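Local atomic coordinates of nigerythrin (Desulfovibrio vulgaris subsp. vulgaris, PDB entry 1YUZ), a protein that shows NADH peroxidase activity in vitro and carries a hemerythrin-like diiron centre and a rubredoxin-like iron centre in each subunit of a homodimer. Residues 16-21 and 119-124; 63-68 and 154-159; 172-177 and 187-192. All coordinates share one frame; numbering follows the deposited sequence. Where two conformers were deposited one is given.

Interaction 1 (16-21 and 119-124)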
loop_
_atom_site.group_PDB
_atom_site.type_symbol
_atom_site.label_atom_id
_atom_site.label_comp_id
_atom_site.label_asym_id
_atom_site.label_seq_id
_atom_site.Cartn_x
_atom_site.Cartn_y
_atom_site.Cartn_z
ATOM N N PHE B 16 -15.210 -3.154 2.740
ATOM C CA PHE B 16 -15.887 -2.750 1.516
ATOM C C PHE B 16 -16.393 -1.316 1.524
ATOM O O PHE B 16 -17.120 -0.904 0.623
ATOM C CB PHE B 16 -17.053 -3.696 1.218
ATOM C CG PHE B 16 -16.637 -4.971 0.548
ATOM C CD1 PHE B 16 -15.851 -5.903 1.219
ATOM C CD2 PHE B 16 -17.016 -5.235 -0.763
ATOM C CE1 PHE B 16 -15.450 -7.080 0.591
ATOM C CE2 PHE B 16 -16.621 -6.409 -1.404
ATOM C CZ PHE B 16 -15.836 -7.333 -0.723
ATOM N N ASN B 17 -16.006 -0.547 2.532
ATOM C CA ASN B 17 -16.457 0.832 2.597
ATOM C C ASN B 17 -15.760 1.713 1.571
ATOM O O ASN B 17 -14.616 1.464 1.183
ATOM C CB ASN B 17 -16.247 1.393 4.003
ATOM C CG ASN B 17 -17.125 0.714 5.028
ATOM O OD1 ASN B 17 -18.348 0.686 4.883
ATOM N ND2 ASN B 17 -16.513 0.156 6.062
ATOM N N MET B 18 -16.479 2.733 1.114
ATOM C CA MET B 18 -15.952 3.683 0.146
ATOM C C MET B 18 -15.481 4.909 0.917
ATOM O O MET B 18 -16.157 5.358 1.842
ATOM C CB MET B 18 -17.046 4.096 -0.844
ATOM C CG MET B 18 -16.673 5.248 -1.763
ATOM S SD MET B 18 -18.107 6.023 -2.553
ATOM C CE MET B 18 -18.573 7.207 -1.290
ATOM N N VAL B 19 -14.319 5.441 0.552
ATOM C CA VAL B 19 -13.809 6.629 1.221
ATOM C C VAL B 19 -14.869 7.722 1.084
ATOM O O VAL B 19 -15.423 7.926 0.001
ATOM C CB VAL B 19 -12.474 7.100 0.593
ATOM C CG1 VAL B 19 -11.412 6.032 0.787
ATOM C CG2 VAL B 19 -12.656 7.398 -0.887
ATOM N N ALA B 20 -15.162 8.408 2.184
ATOM C CA ALA B 20 -16.178 9.457 2.186
ATOM C C ALA B 20 -15.961 10.493 1.091
ATOM O O ALA B 20 -16.902 10.875 0.392
ATOM C CB ALA B 20 -16.223 10.135 3.545
ATOM N N ASP B 21 -14.723 10.955 0.946
ATOM C CA ASP B 21 -14.403 11.945 -0.076
ATOM C C ASP B 21 -14.002 11.219 -1.356
ATOM O O ASP B 21 -12.839 11.238 -1.761
ATOM C CB ASP B 21 -13.260 12.847 0.399
ATOM C CG ASP B 21 -13.078 14.068 -0.482
ATOM O OD1 ASP B 21 -12.843 13.901 -1.696
ATOM O OD2 ASP B 21 -13.170 15.198 0.045
ATOM N N THR B 119 -9.602 -0.152 -4.921
ATOM C CA THR B 119 -10.136 -0.988 -3.857
ATOM C C THR B 119 -10.907 -0.252 -2.768
ATOM O O THR B 119 -11.798 -0.832 -2.151
ATOM C CB THR B 119 -9.006 -1.814 -3.186
ATOM O OG1 THR B 119 -9.566 -2.981 -2.579
ATOM C CG2 THR B 119 -8.304 -1.003 -2.103
ATOM N N SER B 120 -10.588 1.020 -2.542
ATOM C CA SER B 120 -11.234 1.778 -1.474
ATOM C C SER B 120 -12.155 2.894 -1.931
ATOM O O SER B 120 -12.854 3.495 -1.116
ATOM C CB SER B 120 -10.169 2.392 -0.564
ATOM O OG SER B 120 -9.481 3.434 -1.238
ATOM N N ASP B 121 -12.152 3.180 -3.225
ATOM C CA ASP B 121 -12.968 4.260 -3.748
ATOM C C ASP B 121 -13.847 3.812 -4.908
ATOM O O ASP B 121 -15.056 3.661 -4.752
ATOM C CB ASP B 121 -12.053 5.408 -4.192
ATOM C CG ASP B 121 -12.814 6.659 -4.570
ATOM O OD1 ASP B 121 -13.942 6.541 -5.089
ATOM O OD2 ASP B 121 -12.268 7.765 -4.368
ATOM N N MET B 122 -13.233 3.564 -6.060
ATOM C CA MET B 122 -13.995 3.185 -7.241
ATOM C C MET B 122 -14.858 1.941 -7.127
ATOM O O MET B 122 -16.076 2.018 -7.284
ATOM C CB MET B 122 -13.077 3.036 -8.451
ATOM C CG MET B 122 -13.856 2.878 -9.743
ATOM S SD MET B 122 -12.834 2.478 -11.145
ATOM C CE MET B 122 -12.637 0.718 -10.906
ATOM N N TYR B 123 -14.253 0.787 -6.873
ATOM C CA TYR B 123 -15.067 -0.410 -6.791
ATOM C C TYR B 123 -16.084 -0.361 -5.654
ATOM O O TYR B 123 -17.230 -0.763 -5.846
ATOM C CB TYR B 123 -14.183 -1.664 -6.760
ATOM C CG TYR B 123 -13.696 -2.037 -8.153
ATOM C CD1 TYR B 123 -12.335 -2.185 -8.425
ATOM C CD2 TYR B 123 -14.601 -2.225 -9.204
ATOM C CE1 TYR B 123 -11.886 -2.508 -9.705
ATOM C CE2 TYR B 123 -14.161 -2.550 -10.486
ATOM C CZ TYR B 123 -12.803 -2.691 -10.730
ATOM O OH TYR B 123 -12.371 -3.021 -11.997
ATOM N N PRO B 124 -15.701 0.141 -4.464
ATOM C CA PRO B 124 -16.722 0.186 -3.410
ATOM C C PRO B 124 -17.913 1.059 -3.844
ATOM O O PRO B 124 -19.064 0.744 -3.539
ATOM C CB PRO B 124 -15.967 0.781 -2.228
ATOM C CG PRO B 124 -14.605 0.189 -2.396
ATOM C CD PRO B 124 -14.356 0.356 -3.894
HETATM O O HOH W 1 -18.962 -1.121 -1.329
#
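The backbone of M18 and V19 runs past an irregular turn of helix 104-132, with M18 and D121 nearest at 4.9 Å between their CA atoms. That turn widens to a pi-type turn at 119-122 and is kinked at P124, whose nitrogen carries no hydrogen and makes no bond to the preceding turn. The carbonyl of S120 is taken instead by the incoming loop: V19 N donates to S120 O at 3.0 Å, with an N-H...O angle of 154° and the donor nearly in line with the C=O bond. M18 CA adds a CH...O contact to S120 O at 3.4 Å. One turn on, a water donates to both F16 O and P124 O and bridges loop and helix.

Among the side chains, P124 meets the loop with its CB, 3.5 Å from F16 O and also against M18 CB. M18 CG, anti to its backbone N (chi1 171°), lies beside D121 O, and from there the chain leads away from the helix. V19 points at the helix and spreads its two methyls: CG1 lies 3.8 Å from S120 OG, while CG2 meets D121 OD2 at 3.5 Å, the two side chains crossing at about a right angle. The D121 carboxylate is held by the following loop, OD1 by T24 and S22, OD2 by the backbone N of K23; S120 OG bonds I116 O within its own helix. L106 of the second subunit packs on V19, and N17 bonds D105 of that subunit. The arrangement is that of a pi-type turn followed by a proline kink, the S120 carbonyl it leaves taken by a loop N-terminal to the bundle helices, in an iron-bearing helix of the ferritin-like four-helix bundle.

Interaction 2 (63-68 and 154-159)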
loop_
_atom_site.group_PDB
_atom_site.type_symbol
_atom_site.label_atom_id
_atom_site.label_comp_id
_atom_site.label_asym_id
_atom_site.label_seq_id
_atom_site.Cartn_x
_atom_site.Cartn_y
_atom_site.Cartn_z
ATOM N N ALA B 63 9.274 -6.902 -12.800
ATOM C CA ALA B 63 8.671 -6.901 -14.130
ATOM C C ALA B 63 7.614 -8.000 -14.182
ATOM O O ALA B 63 6.525 -7.810 -14.725
ATOM C CB ALA B 63 9.730 -7.150 -15.190
ATOM N N ARG B 64 7.941 -9.157 -13.614
ATOM C CA ARG B 64 7.006 -10.272 -13.600
ATOM C C ARG B 64 5.768 -9.931 -12.779
ATOM O O ARG B 64 4.665 -10.355 -13.116
ATOM C CB ARG B 64 7.683 -11.537 -13.060
ATOM C CG ARG B 64 8.689 -12.143 -14.033
ATOM C CD ARG B 64 9.179 -13.514 -13.582
ATOM N NE ARG B 64 10.181 -13.461 -12.519
ATOM C CZ ARG B 64 9.955 -13.779 -11.249
ATOM N NH1 ARG B 64 8.753 -14.177 -10.859
ATOM N NH2 ARG B 64 10.942 -13.712 -10.367
ATOM N N LEU B 65 5.945 -9.164 -11.706
ATOM C CA LEU B 65 4.806 -8.772 -10.888
ATOM C C LEU B 65 3.899 -7.844 -11.699
ATOM O O LEU B 65 2.679 -7.985 -11.673
ATOM C CB LEU B 65 5.269 -8.071 -9.608
ATOM C CG LEU B 65 4.133 -7.520 -8.734
ATOM C CD1 LEU B 65 3.142 -8.627 -8.377
ATOM C CD2 LEU B 65 4.719 -6.895 -7.478
ATOM N N PHE B 66 4.486 -6.895 -12.422
ATOM C CA PHE B 66 3.687 -5.986 -13.239
ATOM C C PHE B 66 2.960 -6.761 -14.335
ATOM O O PHE B 66 1.815 -6.459 -14.661
ATOM C CB PHE B 66 4.569 -4.902 -13.869
ATOM C CG PHE B 66 4.900 -3.763 -12.940
ATOM C CD1 PHE B 66 6.217 -3.352 -12.765
ATOM C CD2 PHE B 66 3.892 -3.078 -12.265
ATOM C CE1 PHE B 66 6.525 -2.275 -11.934
ATOM C CE2 PHE B 66 4.195 -1.999 -11.434
ATOM C CZ PHE B 66 5.511 -1.601 -11.272
ATOM N N GLU B 67 3.622 -7.768 -14.896
ATOM C CA GLU B 67 3.011 -8.571 -15.948
ATOM C C GLU B 67 1.860 -9.397 -15.387
ATOM O O GLU B 67 0.808 -9.514 -16.016
ATOM C CB GLU B 67 4.072 -9.464 -16.595
ATOM C CG GLU B 67 5.122 -8.643 -17.322
ATOM C CD GLU B 67 6.368 -9.425 -17.691
ATOM O OE1 GLU B 67 6.569 -10.540 -17.168
ATOM O OE2 GLU B 67 7.162 -8.902 -18.502
ATOM N N ALA B 68 2.049 -9.951 -14.194
ATOM C CA ALA B 68 1.005 -10.740 -13.561
ATOM C C ALA B 68 -0.182 -9.841 -13.229
ATOM O O ALA B 68 -1.332 -10.219 -13.431
ATOM C CB ALA B 68 1.537 -11.393 -12.290
ATOM N N GLU B 154 -0.856 -4.421 -1.892
ATOM C CA GLU B 154 0.101 -4.979 -0.948
ATOM C C GLU B 154 1.318 -5.554 -1.666
ATOM O O GLU B 154 2.447 -5.368 -1.218
ATOM C CB GLU B 154 -0.551 -6.067 -0.093
ATOM C CG GLU B 154 0.412 -6.659 0.922
ATOM C CD GLU B 154 -0.202 -7.745 1.779
ATOM O OE1 GLU B 154 0.556 -8.395 2.529
ATOM O OE2 GLU B 154 -1.433 -7.949 1.714
ATOM N N ARG B 155 1.092 -6.246 -2.779
ATOM C CA ARG B 155 2.194 -6.830 -3.536
ATOM C C ARG B 155 3.138 -5.739 -4.034
ATOM O O ARG B 155 4.352 -5.902 -3.997
ATOM C CB ARG B 155 1.651 -7.639 -4.719
ATOM C CG ARG B 155 0.958 -8.944 -4.319
ATOM C CD ARG B 155 1.898 -10.144 -4.421
ATOM N NE ARG B 155 3.123 -9.992 -3.642
ATOM C CZ ARG B 155 3.188 -10.044 -2.315
ATOM N NH1 ARG B 155 2.088 -10.246 -1.605
ATOM N NH2 ARG B 155 4.358 -9.903 -1.701
ATOM N N TYR B 156 2.583 -4.624 -4.492
ATOM C CA TYR B 156 3.411 -3.529 -4.979
ATOM C C TYR B 156 4.223 -2.904 -3.851
ATOM O O TYR B 156 5.393 -2.579 -4.033
ATOM C CB TYR B 156 2.540 -2.465 -5.649
ATOM C CG TYR B 156 2.059 -2.834 -7.040
ATOM C CD1 TYR B 156 0.852 -2.338 -7.532
ATOM C CD2 TYR B 156 2.840 -3.621 -7.889
ATOM C CE1 TYR B 156 0.438 -2.607 -8.832
ATOM C CE2 TYR B 156 2.437 -3.896 -9.193
ATOM C CZ TYR B 156 1.238 -3.385 -9.658
ATOM O OH TYR B 156 0.850 -3.635 -10.958
ATOM N N LEU B 157 3.611 -2.735 -2.684
ATOM C CA LEU B 157 4.330 -2.154 -1.557
ATOM C C LEU B 157 5.421 -3.105 -1.069
ATOM O O LEU B 157 6.511 -2.670 -0.702
ATOM C CB LEU B 157 3.357 -1.812 -0.424
ATOM C CG LEU B 157 2.335 -0.725 -0.784
ATOM C CD1 LEU B 157 1.266 -0.629 0.286
ATOM C CD2 LEU B 157 3.037 0.608 -0.950
ATOM N N ALA B 158 5.139 -4.404 -1.075
ATOM C CA ALA B 158 6.129 -5.392 -0.652
ATOM C C ALA B 158 7.317 -5.340 -1.608
ATOM O O ALA B 158 8.473 -5.372 -1.187
ATOM C CB ALA B 158 5.516 -6.787 -0.656
ATOM N N ALA B 159 7.027 -5.257 -2.901
ATOM C CA ALA B 159 8.078 -5.201 -3.912
ATOM C C ALA B 159 8.895 -3.924 -3.764
ATOM O O ALA B 159 10.104 -3.922 -3.982
ATOM C CB ALA B 159 7.465 -5.272 -5.300
#
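R155 meets L65 through its backbone and CB: L65 CD2 rests 3.6 Å from R155 O, and L65 CD1 lies 4.1 Å from R155 CB. The arginine chain then bends at chi2 and chi3, and F171, I180 and K182 of the rubredoxin-like part touch it. Y156 carries most of the contact on its helix. With CG anti to the carbonyl carbon (chi1 -77°), its ring extends towards helix 60-87, where L65 CD2 approaches Y156 CD2 obliquely at 3.8 Å. The F66 ring comes from the opposite side of the Y156 plane, its CE2 3.4 Å from Y156 CE2; the planes meet at 44°, an oblique pairing with centroids 5.2 Å apart. Y156 OH sits at the F66 ring edge, near its plane, 3.4 Å from CD2. Both helices belong to the ferritin-like four-helix bundle; segments 63-68 and 154-159 run antiparallel at 171°, their axes 11.0 Å apart at closest approach, with leucine and aromatic side chains between. Edge-to-face partners from helix 29-56, F50 for F66 and Y47 for Y156, continue the aromatic packing, while L108 of helix 104-132 touches both rings. A159 then offers its CB to L65 CD2 at 3.9 Å.

Interaction 3 (172-177 and 187-192). With FE (Fe (III) ion), chain H.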
loop_
_atom_site.group_PDB
_atom_site.type_symbol
_atom_site.label_atom_id
_atom_site.label_comp_id
_atom_site.label_asym_id
_atom_site.label_seq_id
_atom_site.Cartn_x
_atom_site.Cartn_y
_atom_site.Cartn_z
ATOM N N HIS B 172 2.059 -16.214 -8.764
ATOM C CA HIS B 172 0.987 -17.049 -9.273
ATOM C C HIS B 172 -0.318 -16.282 -9.338
ATOM O O HIS B 172 -0.773 -15.724 -8.341
ATOM C CB HIS B 172 0.852 -18.279 -8.385
ATOM C CG HIS B 172 2.089 -19.116 -8.343
ATOM N ND1 HIS B 172 2.444 -19.967 -9.368
ATOM C CD2 HIS B 172 3.083 -19.193 -7.427
ATOM C CE1 HIS B 172 3.603 -20.534 -9.083
ATOM N NE2 HIS B 172 4.011 -20.081 -7.912
ATOM N N LEU B 173 -0.900 -16.253 -10.531
ATOM C CA LEU B 173 -2.152 -15.556 -10.783
ATOM C C LEU B 173 -3.308 -16.536 -10.896
ATOM O O LEU B 173 -3.224 -17.544 -11.600
ATOM C CB LEU B 173 -2.051 -14.757 -12.084
ATOM C CG LEU B 173 -3.327 -14.050 -12.554
ATOM C CD1 LEU B 173 -3.704 -12.962 -11.562
ATOM C CD2 LEU B 173 -3.094 -13.444 -13.925
ATOM N N CYS B 174 -4.396 -16.230 -10.203
ATOM C CA CYS B 174 -5.574 -17.074 -10.245
ATOM C C CYS B 174 -6.135 -17.089 -11.671
ATOM O O CYS B 174 -6.002 -16.117 -12.408
ATOM C CB CYS B 174 -6.615 -16.528 -9.276
ATOM S SG CYS B 174 -8.147 -17.462 -9.269
ATOM N N PRO B 175 -6.761 -18.202 -12.080
ATOM C CA PRO B 175 -7.325 -18.290 -13.433
ATOM C C PRO B 175 -8.570 -17.431 -13.664
ATOM O O PRO B 175 -8.803 -16.961 -14.780
ATOM C CB PRO B 175 -7.652 -19.777 -13.581
ATOM C CG PRO B 175 -6.758 -20.444 -12.605
ATOM C CD PRO B 175 -6.767 -19.520 -11.427
ATOM N N ILE B 176 -9.369 -17.228 -12.619
ATOM C CA ILE B 176 -10.613 -16.473 -12.771
ATOM C C ILE B 176 -10.777 -15.177 -11.982
ATOM O O ILE B 176 -11.815 -14.523 -12.072
ATOM C CB ILE B 176 -11.829 -17.377 -12.484
ATOM C CG1 ILE B 176 -11.784 -17.880 -11.040
ATOM C CG2 ILE B 176 -11.841 -18.547 -13.467
ATOM C CD1 ILE B 176 -13.036 -18.632 -10.626
ATOM N N CYS B 177 -9.783 -14.812 -11.185
ATOM C CA CYS B 177 -9.859 -13.548 -10.470
ATOM C C CYS B 177 -8.454 -12.970 -10.452
ATOM O O CYS B 177 -7.508 -13.617 -10.906
ATOM C CB CYS B 177 -10.444 -13.716 -9.056
ATOM S SG CYS B 177 -9.329 -14.209 -7.732
ATOM N N GLU B 187 -2.559 -22.937 -0.836
ATOM C CA GLU B 187 -3.315 -24.084 -1.329
ATOM C C GLU B 187 -4.381 -23.703 -2.340
ATOM O O GLU B 187 -4.590 -24.404 -3.329
ATOM C CB GLU B 187 -3.952 -24.824 -0.163
ATOM N N LYS B 188 -5.070 -22.596 -2.085
ATOM C CA LYS B 188 -6.113 -22.152 -2.995
ATOM C C LYS B 188 -6.289 -20.648 -2.917
ATOM O O LYS B 188 -5.779 -19.990 -2.010
ATOM C CB LYS B 188 -7.436 -22.851 -2.670
ATOM C CG LYS B 188 -8.048 -22.437 -1.344
ATOM C CD LYS B 188 -9.292 -23.258 -1.034
ATOM C CE LYS B 188 -9.945 -22.791 0.253
ATOM N NZ LYS B 188 -11.120 -23.624 0.617
ATOM N N CYS B 189 -7.017 -20.109 -3.885
ATOM C CA CYS B 189 -7.271 -18.679 -3.943
ATOM C C CYS B 189 -8.175 -18.236 -2.797
ATOM O O CYS B 189 -9.242 -18.803 -2.587
ATOM C CB CYS B 189 -7.930 -18.331 -5.272
ATOM S SG CYS B 189 -8.220 -16.575 -5.451
ATOM N N PRO B 190 -7.760 -17.211 -2.036
ATOM C CA PRO B 190 -8.583 -16.737 -0.920
ATOM C C PRO B 190 -9.805 -15.953 -1.383
ATOM O O PRO B 190 -10.730 -15.717 -0.607
ATOM C CB PRO B 190 -7.610 -15.876 -0.120
ATOM C CG PRO B 190 -6.731 -15.302 -1.192
ATOM C CD PRO B 190 -6.467 -16.505 -2.073
ATOM N N ILE B 191 -9.809 -15.551 -2.650
ATOM C CA ILE B 191 -10.920 -14.784 -3.189
ATOM C C ILE B 191 -12.002 -15.656 -3.825
ATOM O O ILE B 191 -13.188 -15.408 -3.613
ATOM C CB ILE B 191 -10.418 -13.736 -4.222
ATOM C CG1 ILE B 191 -9.572 -12.674 -3.509
ATOM C CG2 ILE B 191 -11.599 -13.082 -4.937
ATOM C CD1 ILE B 191 -8.931 -11.658 -4.446
ATOM N N CYS B 192 -11.604 -16.685 -4.574
ATOM C CA CYS B 192 -12.578 -17.552 -5.244
ATOM C C CYS B 192 -12.408 -19.047 -4.980
ATOM O O CYS B 192 -13.183 -19.857 -5.490
ATOM C CB CYS B 192 -12.535 -17.313 -6.754
ATOM S SG CYS B 192 -11.030 -17.933 -7.532
HETATM FE FE FE H . -9.299 -16.488 -7.532
#
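C174 and C189 both hold SG anti to the backbone N (chi1 near 180°), whereas C177 and C192 turn SG between the backbone N and the carbonyl carbon (chi1 84° and 70°). The same pair of torsions in each segment converges four thiolates on one iron(III) ion. The bonds are nearly equal: C174 SG, C177 SG and C192 SG lie 2.3 Å from the iron and C189 SG 2.4 Å. The tetrahedron brings sulfurs of the two segments close, C174 SG to C192 SG at 3.4 Å and C177 SG to C189 SG at 3.5 Å.

Backbone amides of the two turns point at the ligands. I176 N donates to C174 SG, and C192 N to C189 SG, with a weak bond from I191 N to the same sulfur. Such N-H...S bonds would spread the thiolate charge and probably raise the reduction potential. Isoleucines close in alongside: I176 CG1 comes within 3.6 Å of C192 SG, and I191 CB within 3.7 Å of C177 SG. I191 also rests on L147 and A148 of helix 136-161, so that this side of the site faces the bundle; C192 touches R144 there. Two CxxC turns related by approximate twofold symmetry, each supplying two cysteines to a tetrahedral four-cysteine iron centre, are the signature of rubredoxin and its electron-transfer relatives.

How the interactions relate
Interactions 1 and 2 lie in the ferritin-like bundle at different distances from its diiron site: the side chain of P124 is about 11 Å from the iron(III) ion there, and that of Y156 about 6 Å from the iron(II) ion. Their centres are 22 Å apart, and both reach the second subunit. Interaction 3 forms the separate rubredoxin-like iron site, its centre 16 Å from that of interaction 2, which it touches directly where L173 CD2 packs 3.7 Å from A68 O. The side chain of I191, which packs on C177 SG, lies about 10 Å from the iron(II) ion of the same chain, a placement consistent with electron transfer between the rubredoxin-like and diiron sites.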